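PDB 1Q87: 39 kDa initiator binding protein from Trichomonas vaginalis, which binds the initiator (Inr) element of core promoters, and is represented here by its C-domain. Local coordinates for residues A103-K114 and N171-Y181; G126-Q134 and D144-Q152. One frame throughout, in Å; residues are numbered along the deposited sequence.

Contact 1: residues A103-K114 and N171-Y181; sequences AMFGPYETIMLK and NKPLIEATGQY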
loop_
_atom_site.group_PDB
_atom_site.type_symbol
_atom_site.label_atom_id
_atom_site.label_comp_id
_atom_site.label_asym_id
_atom_site.label_seq_id
_atom_site.Cartn_x
_atom_site.Cartn_y
_atom_site.Cartn_z
ATOM N N ALA A 103 -1.663 1.397 6.133
ATOM C CA ALA A 103 -2.796 1.781 5.282
ATOM C C ALA A 103 -2.514 1.366 3.848
ATOM O O ALA A 103 -3.402 0.885 3.175
ATOM C CB ALA A 103 -3.033 3.295 5.340
ATOM N N MET A 104 -1.282 1.554 3.395
ATOM C CA MET A 104 -0.904 1.169 2.033
ATOM C C MET A 104 -0.826 -0.333 1.836
ATOM O O MET A 104 -1.390 -0.853 0.880
ATOM C CB MET A 104 0.461 1.735 1.628
ATOM C CG MET A 104 0.561 3.255 1.696
ATOM S SD MET A 104 2.152 3.751 1.128
ATOM C CE MET A 104 3.060 3.786 2.744
ATOM N N PHE A 105 -0.154 -1.032 2.751
ATOM C CA PHE A 105 0.042 -2.472 2.597
ATOM C C PHE A 105 -0.366 -3.433 3.722
ATOM O O PHE A 105 0.017 -4.588 3.683
ATOM C CB PHE A 105 1.483 -2.728 2.275
ATOM C CG PHE A 105 1.981 -1.990 1.083
ATOM C CD1 PHE A 105 1.562 -2.339 -0.215
ATOM C CD2 PHE A 105 2.936 -0.997 1.237
ATOM C CE1 PHE A 105 2.104 -1.692 -1.338
ATOM C CE2 PHE A 105 3.495 -0.338 0.123
ATOM C CZ PHE A 105 3.087 -0.677 -1.158
ATOM N N GLY A 106 -1.118 -2.974 4.718
ATOM C CA GLY A 106 -1.554 -3.867 5.773
ATOM C C GLY A 106 -2.740 -4.730 5.317
ATOM O O GLY A 106 -3.235 -4.556 4.197
ATOM N N PRO A 107 -3.240 -5.642 6.175
ATOM C CA PRO A 107 -2.728 -5.875 7.547
ATOM C C PRO A 107 -1.299 -6.379 7.613
ATOM O O PRO A 107 -0.715 -6.827 6.609
ATOM C CB PRO A 107 -3.706 -6.893 8.154
ATOM C CG PRO A 107 -4.804 -7.092 7.101
ATOM C CD PRO A 107 -4.168 -6.714 5.780
ATOM N N TYR A 108 -0.714 -6.294 8.809
ATOM C CA TYR A 108 0.672 -6.724 8.966
ATOM C C TYR A 108 0.878 -8.239 8.676
ATOM O O TYR A 108 1.923 -8.619 8.181
ATOM C CB TYR A 108 1.167 -6.334 10.356
ATOM C CG TYR A 108 1.070 -7.434 11.385
ATOM C CD1 TYR A 108 2.099 -8.369 11.522
ATOM C CD2 TYR A 108 -0.036 -7.532 12.217
ATOM C CE1 TYR A 108 2.033 -9.371 12.459
ATOM C CE2 TYR A 108 -0.123 -8.525 13.163
ATOM C CZ TYR A 108 0.919 -9.450 13.277
ATOM O OH TYR A 108 0.834 -10.479 14.176
ATOM N N GLU A 109 -0.114 -9.086 8.959
ATOM C CA GLU A 109 0.040 -10.519 8.664
ATOM C C GLU A 109 0.517 -10.789 7.252
ATOM O O GLU A 109 1.240 -11.744 7.031
ATOM C CB GLU A 109 -1.260 -11.307 8.834
ATOM C CG GLU A 109 -1.711 -11.488 10.279
ATOM C CD GLU A 109 -2.265 -10.199 10.887
ATOM O OE1 GLU A 109 -2.297 -9.159 10.179
ATOM O OE2 GLU A 109 -2.681 -10.227 12.071
ATOM N N THR A 110 0.097 -9.990 6.276
ATOM C CA THR A 110 0.569 -10.265 4.921
ATOM C C THR A 110 1.210 -9.049 4.237
ATOM O O THR A 110 1.327 -8.983 3.009
ATOM C CB THR A 110 -0.600 -10.875 4.063
ATOM O OG1 THR A 110 -1.736 -10.006 4.085
ATOM C CG2 THR A 110 -1.034 -12.269 4.676
ATOM N N ILE A 111 1.729 -8.131 5.042
ATOM C CA ILE A 111 2.253 -6.926 4.468
ATOM C C ILE A 111 3.265 -7.085 3.363
ATOM O O ILE A 111 3.234 -6.367 2.350
ATOM C CB ILE A 111 2.788 -5.982 5.556
ATOM C CG1 ILE A 111 3.233 -4.671 4.902
ATOM C CG2 ILE A 111 3.896 -6.644 6.375
ATOM C CD1 ILE A 111 2.452 -3.508 5.380
ATOM N N MET A 112 4.156 -8.038 3.527
ATOM C CA MET A 112 5.185 -8.238 2.531
ATOM C C MET A 112 4.671 -8.893 1.258
ATOM O O MET A 112 5.307 -8.830 0.226
ATOM C CB MET A 112 6.302 -9.037 3.162
ATOM C CG MET A 112 7.018 -8.233 4.221
ATOM S SD MET A 112 8.134 -7.057 3.480
ATOM C CE MET A 112 7.667 -5.672 4.252
ATOM N N LEU A 113 3.500 -9.513 1.320
ATOM C CA LEU A 113 2.958 -10.118 0.115
ATOM C C LEU A 113 2.395 -8.996 -0.719
ATOM O O LEU A 113 2.707 -8.919 -1.918
ATOM C CB LEU A 113 1.858 -11.133 0.433
ATOM C CG LEU A 113 2.350 -12.322 1.262
ATOM C CD1 LEU A 113 1.173 -13.303 1.495
ATOM C CD2 LEU A 113 3.540 -12.994 0.536
ATOM N N LYS A 114 1.588 -8.120 -0.094
ATOM C CA LYS A 114 1.002 -6.984 -0.817
ATOM C C LYS A 114 2.097 -6.151 -1.462
ATOM O O LYS A 114 2.013 -5.799 -2.649
ATOM C CB LYS A 114 0.155 -6.113 0.107
ATOM C CG LYS A 114 -1.023 -6.895 0.704
ATOM C CD LYS A 114 -2.205 -6.018 1.024
ATOM C CE LYS A 114 -3.307 -6.793 1.647
ATOM N NZ LYS A 114 -4.251 -5.821 2.282
ATOM N N ASN A 171 -6.609 0.098 -1.048
ATOM C CA ASN A 171 -6.168 -1.088 -0.370
ATOM C C ASN A 171 -7.067 -1.136 0.834
ATOM O O ASN A 171 -7.331 -0.094 1.428
ATOM C CB ASN A 171 -4.731 -0.981 0.109
ATOM C CG ASN A 171 -4.345 -2.160 1.009
ATOM O OD1 ASN A 171 -4.448 -3.317 0.595
ATOM N ND2 ASN A 171 -3.910 -1.870 2.238
ATOM N N LYS A 172 -7.591 -2.323 1.155
ATOM C CA LYS A 172 -8.423 -2.498 2.346
ATOM C C LYS A 172 -7.424 -2.998 3.426
ATOM O O LYS A 172 -7.067 -4.174 3.462
ATOM C CB LYS A 172 -9.488 -3.552 2.087
ATOM C CG LYS A 172 -10.336 -3.287 0.857
ATOM C CD LYS A 172 -11.349 -2.184 1.123
ATOM C CE LYS A 172 -12.507 -2.680 2.000
ATOM N NZ LYS A 172 -13.411 -1.561 2.433
ATOM N N PRO A 173 -6.978 -2.111 4.327
ATOM C CA PRO A 173 -6.016 -2.471 5.380
ATOM C C PRO A 173 -6.390 -3.556 6.387
ATOM O O PRO A 173 -5.539 -3.986 7.127
ATOM C CB PRO A 173 -5.688 -1.130 6.075
ATOM C CG PRO A 173 -6.530 -0.096 5.367
ATOM C CD PRO A 173 -7.620 -0.829 4.616
ATOM N N LEU A 174 -7.640 -4.003 6.427
ATOM C CA LEU A 174 -7.994 -5.079 7.359
ATOM C C LEU A 174 -8.075 -6.456 6.671
ATOM O O LEU A 174 -8.325 -7.465 7.325
ATOM C CB LEU A 174 -9.335 -4.793 8.041
ATOM C CG LEU A 174 -9.492 -3.431 8.719
ATOM C CD1 LEU A 174 -10.921 -3.245 9.295
ATOM C CD2 LEU A 174 -8.445 -3.334 9.797
ATOM N N ILE A 175 -7.825 -6.504 5.364
ATOM C CA ILE A 175 -7.938 -7.753 4.640
ATOM C C ILE A 175 -6.619 -8.328 4.200
ATOM O O ILE A 175 -5.864 -7.693 3.442
ATOM C CB ILE A 175 -8.857 -7.612 3.408
ATOM C CG1 ILE A 175 -10.240 -7.117 3.842
ATOM C CG2 ILE A 175 -8.928 -8.947 2.637
ATOM C CD1 ILE A 175 -10.949 -8.000 4.841
ATOM N N GLU A 176 -6.359 -9.551 4.671
ATOM C CA GLU A 176 -5.117 -10.231 4.350
ATOM C C GLU A 176 -5.008 -10.453 2.861
ATOM O O GLU A 176 -5.989 -10.555 2.142
ATOM C CB GLU A 176 -5.025 -11.561 5.086
ATOM C CG GLU A 176 -4.867 -11.401 6.586
ATOM C CD GLU A 176 -4.660 -12.727 7.301
ATOM O OE1 GLU A 176 -3.892 -13.575 6.775
ATOM O OE2 GLU A 176 -5.253 -12.914 8.389
ATOM N N ALA A 177 -3.795 -10.508 2.375
ATOM C CA ALA A 177 -3.624 -10.707 0.959
ATOM C C ALA A 177 -4.338 -11.967 0.422
ATOM O O ALA A 177 -4.455 -12.153 -0.793
ATOM C CB ALA A 177 -2.157 -10.739 0.646
ATOM N N THR A 178 -4.845 -12.795 1.331
ATOM C CA THR A 178 -5.528 -14.023 0.948
ATOM C C THR A 178 -6.915 -13.704 0.411
ATOM O O THR A 178 -7.431 -14.427 -0.446
ATOM C CB THR A 178 -5.637 -15.047 2.139
ATOM O OG1 THR A 178 -6.534 -14.559 3.136
ATOM C CG2 THR A 178 -4.295 -15.275 2.769
ATOM N N GLY A 179 -7.508 -12.615 0.889
ATOM C CA GLY A 179 -8.829 -12.220 0.418
ATOM C C GLY A 179 -8.882 -11.135 -0.663
ATOM O O GLY A 179 -7.901 -10.859 -1.383
ATOM N N GLN A 180 -10.069 -10.539 -0.796
ATOM C CA GLN A 180 -10.302 -9.453 -1.750
ATOM C C GLN A 180 -9.999 -8.136 -0.985
ATOM O O GLN A 180 -10.865 -7.557 -0.318
ATOM C CB GLN A 180 -11.748 -9.494 -2.201
ATOM C CG GLN A 180 -12.106 -10.811 -2.862
ATOM C CD GLN A 180 -13.395 -10.718 -3.671
ATOM O OE1 GLN A 180 -14.479 -10.555 -3.109
ATOM N NE2 GLN A 180 -13.274 -10.792 -5.000
ATOM N N TYR A 181 -8.763 -7.674 -1.107
ATOM C CA TYR A 181 -8.297 -6.512 -0.346
ATOM C C TYR A 181 -8.197 -5.206 -1.114
ATOM O O TYR A 181 -7.553 -4.269 -0.650
ATOM C CB TYR A 181 -6.939 -6.859 0.273
ATOM C CG TYR A 181 -5.868 -7.170 -0.769
ATOM C CD1 TYR A 181 -5.105 -6.153 -1.345
ATOM C CD2 TYR A 181 -5.589 -8.493 -1.144
ATOM C CE1 TYR A 181 -4.086 -6.443 -2.257
ATOM C CE2 TYR A 181 -4.557 -8.795 -2.059
ATOM C CZ TYR A 181 -3.825 -7.783 -2.599
ATOM O OH TYR A 181 -2.835 -8.100 -3.475
#

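Contact 2: residues G126-Q134 and D144-Q152; sequences GHWLTFDPQ and DSISGWFDQ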
loop_
_atom_site.group_PDB
_atom_site.type_symbol
_atom_site.label_atom_id
_atom_site.label_comp_id
_atom_site.label_asym_id
_atom_site.label_seq_id
_atom_site.Cartn_x
_atom_site.Cartn_y
_atom_site.Cartn_z
ATOM N N GLY A 126 7.411 0.099 -16.651
ATOM C CA GLY A 126 8.070 1.394 -16.648
ATOM C C GLY A 126 8.318 2.054 -15.301
ATOM O O GLY A 126 8.657 3.235 -15.249
ATOM N N HIS A 127 8.159 1.307 -14.211
ATOM C CA HIS A 127 8.398 1.833 -12.865
ATOM C C HIS A 127 7.645 3.131 -12.602
ATOM O O HIS A 127 8.238 4.188 -12.417
ATOM C CB HIS A 127 9.890 2.082 -12.645
ATOM C CG HIS A 127 10.782 1.055 -13.274
ATOM N ND1 HIS A 127 11.636 0.269 -12.541
ATOM C CD2 HIS A 127 10.981 0.728 -14.575
ATOM C CE1 HIS A 127 12.333 -0.502 -13.364
ATOM N NE2 HIS A 127 11.954 -0.242 -14.600
ATOM N N TRP A 128 6.329 3.047 -12.569
ATOM C CA TRP A 128 5.525 4.226 -12.329
ATOM C C TRP A 128 5.308 4.552 -10.853
ATOM O O TRP A 128 5.151 5.723 -10.525
ATOM C CB TRP A 128 4.164 4.102 -13.047
ATOM C CG TRP A 128 3.471 2.778 -12.866
ATOM C CD1 TRP A 128 3.587 1.666 -13.664
ATOM C CD2 TRP A 128 2.581 2.415 -11.798
ATOM N NE1 TRP A 128 2.815 0.635 -13.153
ATOM C CE2 TRP A 128 2.191 1.072 -12.011
ATOM C CE3 TRP A 128 2.078 3.093 -10.682
ATOM C CZ2 TRP A 128 1.325 0.400 -11.141
ATOM C CZ3 TRP A 128 1.211 2.415 -9.812
ATOM C CH2 TRP A 128 0.847 1.092 -10.049
ATOM N N LEU A 129 5.306 3.540 -9.975
ATOM C CA LEU A 129 5.091 3.733 -8.526
ATOM C C LEU A 129 6.191 4.546 -7.829
ATOM O O LEU A 129 7.384 4.343 -8.072
ATOM C CB LEU A 129 4.959 2.376 -7.817
ATOM C CG LEU A 129 4.493 2.347 -6.345
ATOM C CD1 LEU A 129 3.062 2.797 -6.218
ATOM C CD2 LEU A 129 4.594 0.956 -5.798
ATOM N N THR A 130 5.793 5.475 -6.963
ATOM C CA THR A 130 6.761 6.294 -6.232
ATOM C C THR A 130 6.219 6.530 -4.824
ATOM O O THR A 130 5.025 6.711 -4.639
ATOM C CB THR A 130 6.980 7.659 -6.954
ATOM O OG1 THR A 130 7.913 8.472 -6.220
ATOM C CG2 THR A 130 5.659 8.403 -7.082
ATOM N N PHE A 131 7.081 6.492 -3.818
ATOM C CA PHE A 131 6.618 6.721 -2.456
ATOM C C PHE A 131 7.005 8.095 -1.971
ATOM O O PHE A 131 6.845 8.421 -0.789
ATOM C CB PHE A 131 7.190 5.660 -1.535
ATOM C CG PHE A 131 6.676 4.301 -1.839
ATOM C CD1 PHE A 131 5.403 3.944 -1.458
ATOM C CD2 PHE A 131 7.406 3.435 -2.651
ATOM C CE1 PHE A 131 4.857 2.752 -1.881
ATOM C CE2 PHE A 131 6.854 2.245 -3.075
ATOM C CZ PHE A 131 5.585 1.905 -2.694
ATOM N N ASP A 132 7.485 8.912 -2.901
ATOM C CA ASP A 132 7.912 10.256 -2.569
ATOM C C ASP A 132 7.974 11.139 -3.823
ATOM O O ASP A 132 9.062 11.407 -4.344
ATOM C CB ASP A 132 9.273 10.148 -1.894
ATOM C CG ASP A 132 9.934 11.476 -1.701
ATOM O OD1 ASP A 132 9.217 12.500 -1.670
ATOM O OD2 ASP A 132 11.177 11.483 -1.566
ATOM N N PRO A 133 6.804 11.603 -4.321
ATOM C CA PRO A 133 6.695 12.456 -5.519
ATOM C C PRO A 133 7.416 13.813 -5.468
ATOM O O PRO A 133 7.361 14.534 -4.469
ATOM C CB PRO A 133 5.183 12.616 -5.696
ATOM C CG PRO A 133 4.647 11.358 -5.138
ATOM C CD PRO A 133 5.463 11.188 -3.874
ATOM N N GLN A 134 8.084 14.145 -6.566
ATOM C CA GLN A 134 8.815 15.397 -6.686
ATOM C C GLN A 134 9.080 15.651 -8.166
ATOM O O GLN A 134 9.862 14.928 -8.793
ATOM C CB GLN A 134 10.151 15.317 -5.943
ATOM C CG GLN A 134 10.049 15.067 -4.457
ATOM C CD GLN A 134 11.401 15.116 -3.767
ATOM O OE1 GLN A 134 11.520 14.751 -2.598
ATOM N NE2 GLN A 134 12.427 15.574 -4.487
ATOM N N ASP A 144 3.623 11.387 -23.385
ATOM C CA ASP A 144 3.524 11.494 -21.930
ATOM C C ASP A 144 3.955 10.197 -21.229
ATOM O O ASP A 144 4.743 9.422 -21.787
ATOM C CB ASP A 144 2.091 11.880 -21.539
ATOM C CG ASP A 144 1.709 13.276 -22.029
ATOM O OD1 ASP A 144 1.849 13.535 -23.248
ATOM O OD2 ASP A 144 1.274 14.112 -21.199
ATOM N N SER A 145 3.460 9.960 -20.012
ATOM C CA SER A 145 3.837 8.749 -19.282
ATOM C C SER A 145 2.976 8.495 -18.036
ATOM O O SER A 145 2.239 9.373 -17.582
ATOM C CB SER A 145 5.321 8.823 -18.888
ATOM O OG SER A 145 5.824 7.552 -18.504
ATOM N N ILE A 146 3.092 7.286 -17.489
ATOM C CA ILE A 146 2.335 6.865 -16.316
ATOM C C ILE A 146 3.010 7.237 -14.992
ATOM O O ILE A 146 4.234 7.362 -14.903
ATOM C CB ILE A 146 2.143 5.351 -16.325
ATOM C CG1 ILE A 146 1.916 4.856 -17.748
ATOM C CG2 ILE A 146 0.948 4.982 -15.498
ATOM C CD1 ILE A 146 2.322 3.384 -17.951
ATOM N N SER A 147 2.195 7.386 -13.951
ATOM C CA SER A 147 2.677 7.738 -12.614
ATOM C C SER A 147 1.644 7.390 -11.533
ATOM O O SER A 147 0.444 7.633 -11.703
ATOM C CB SER A 147 2.982 9.230 -12.559
ATOM O OG SER A 147 3.248 9.644 -11.241
ATOM N N GLY A 148 2.111 6.821 -10.421
ATOM C CA GLY A 148 1.203 6.474 -9.341
ATOM C C GLY A 148 1.816 6.689 -7.971
ATOM O O GLY A 148 3.031 6.534 -7.812
ATOM N N TRP A 149 0.986 7.054 -6.989
ATOM C CA TRP A 149 1.456 7.269 -5.624
ATOM C C TRP A 149 0.273 7.125 -4.700
ATOM O O TRP A 149 -0.863 7.086 -5.155
ATOM C CB TRP A 149 2.084 8.658 -5.462
ATOM C CG TRP A 149 1.107 9.795 -5.654
ATOM C CD1 TRP A 149 0.450 10.508 -4.678
ATOM C CD2 TRP A 149 0.600 10.267 -6.905
ATOM N NE1 TRP A 149 -0.438 11.389 -5.252
ATOM C CE2 TRP A 149 -0.364 11.261 -6.614
ATOM C CE3 TRP A 149 0.872 9.945 -8.248
ATOM C CZ2 TRP A 149 -1.069 11.940 -7.631
ATOM C CZ3 TRP A 149 0.175 10.619 -9.258
ATOM C CH2 TRP A 149 -0.784 11.607 -8.941
ATOM N N PHE A 150 0.536 7.012 -3.402
ATOM C CA PHE A 150 -0.525 6.895 -2.428
ATOM C C PHE A 150 -0.783 8.304 -1.907
ATOM O O PHE A 150 0.147 9.080 -1.695
ATOM C CB PHE A 150 -0.097 5.918 -1.310
ATOM C CG PHE A 150 -0.270 4.452 -1.699
ATOM C CD1 PHE A 150 -1.476 3.802 -1.455
ATOM C CD2 PHE A 150 0.779 3.738 -2.281
ATOM C CE1 PHE A 150 -1.645 2.455 -1.762
ATOM C CE2 PHE A 150 0.637 2.376 -2.602
ATOM C CZ PHE A 150 -0.589 1.733 -2.332
ATOM N N ASP A 151 -2.061 8.621 -1.773
ATOM C CA ASP A 151 -2.541 9.909 -1.317
ATOM C C ASP A 151 -2.064 10.103 0.114
ATOM O O ASP A 151 -2.432 9.340 1.010
ATOM C CB ASP A 151 -4.085 9.894 -1.388
ATOM C CG ASP A 151 -4.750 11.243 -1.001
ATOM O OD1 ASP A 151 -4.356 11.915 -0.028
ATOM O OD2 ASP A 151 -5.722 11.613 -1.677
ATOM N N GLN A 152 -1.253 11.120 0.345
ATOM C CA GLN A 152 -0.796 11.351 1.702
ATOM C C GLN A 152 -1.929 11.526 2.729
ATOM O O GLN A 152 -1.753 11.199 3.894
ATOM C CB GLN A 152 0.141 12.555 1.754
ATOM C CG GLN A 152 1.473 12.224 2.401
ATOM C CD GLN A 152 2.241 11.151 1.640
ATOM O OE1 GLN A 152 1.769 10.024 1.472
ATOM N NE2 GLN A 152 3.429 11.499 1.178
HETATM O O HOH W 1 3.468 6.762 -2.707
#

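Contact 1: residues A103-K114 and N171-Y181
Lys114 NZ is gripped by three oxygens: it donates to Ile175 O at 2.7 Å, to Asn171 OD1 at 3.0 Å and, within its own segment, to Gly106 O. Asn171 OD1 receives its N-H in the carbonyl plane, on a lone pair. The lysine chain runs nearly straight beyond CG, and its CE lies over one face of the Tyr181 ring, 3.7 Å from the centroid, as a CH-pi contact. Asn171 works with both ends of its amide. While OD1 serves the ammonium, ND2 donates to Ala103 O (3.0 Å, 171° at the hydrogen) and weakly to Gly106 O. ND2 reaches Ala103 O from well above the carbonyl plane. Pro107, held by a cis peptide bond after Gly106, lays its CG and CD against the backbone of the type I beta turn Lys172-Ile175, and CD sits 3.0 Å from Ile175 O. Farther along, Ala177 N gives a straight bond to Thr110 OG1 at 2.7 Å. Ala177 CB, small enough to fit here, packs against Thr110 and lies 4.0 Å from Leu113 CB. The oxygens round Lys114 would be expected to stabilise its ammonium charge away from bulk water, tying the interhelical turn to the 171-181 loop.

Contact 2: residues G126-Q134 and D144-Q152
A single parallel beta bridge pairs Leu129 with Gly148, joining the otherwise irregular segment 126-134 to strand 147-151. Gly148 N donates to Trp128 O at 3.2 Å, and Gly148 O accepts from Thr130 N at 3.1 Å. Beyond the bridge, a water spans the widening gap, donating to Thr130 O and accepting from Phe150 N at 3.0 Å. Gly148 has no side chain, which leaves room for the indole of Trp128: its CE3 atom comes within 3.7 Å of Gly148 N, which meets the ring at its edge. Trp128 CG is placed between its backbone N and carbonyl carbon (chi1 46°), and this turn of chi1 brings the CE3 edge of the indole beside Gly148, while Trp128 CB packs on Ile146 CB at 4.0 Å. Thr130 lies beside Trp149, both pointing the same way, and its CG2 methyl rests 3.3 Å from Gly148 O. Pro133, rigid and apolar, sets its CG 3.7 Å from Trp149 CB and crosses that side chain obliquely. Phe131 and Leu129 supply apolar surface to Phe150, with Phe131 CE1 4.2 Å from Phe150 CD2. Strand 147-151 is an edge strand of this chain's antiparallel sheet and bonds to strand 157-162 along its other edge, so segment 126-134 lines the remaining edge. Trp128 and Leu129 also pack on helix 111-123, and both reach strand 157-162. Phe131 and Phe150 face helix 95-105, while the Trp128 ring meets Phe197 of helix 193-199.

The centres of contacts 1 and 2 lie about 20 Å apart, yet the two meet through apolar side chains at the end of helix 95-105. Met104 SD stands 3.7 Å from Phe150 CD2, and Phe105 CZ comes within 3.9 Å of Phe131 CZ: Met104 and Phe105, whose CB atoms point away from segment 171-181, pack on contact 2. The sequence links them too: helix 111-123 starts in contact 1 and leads to segment 126-134, and the sheet running on from strand 147-151 returns through strand 165-171 to segment 171-181. Contact 1 joins the turn between helices 95-105 and 111-123 to the loop after strand 165-171, whereas contact 2 bridges loop segment 126-134 to strand 147-151.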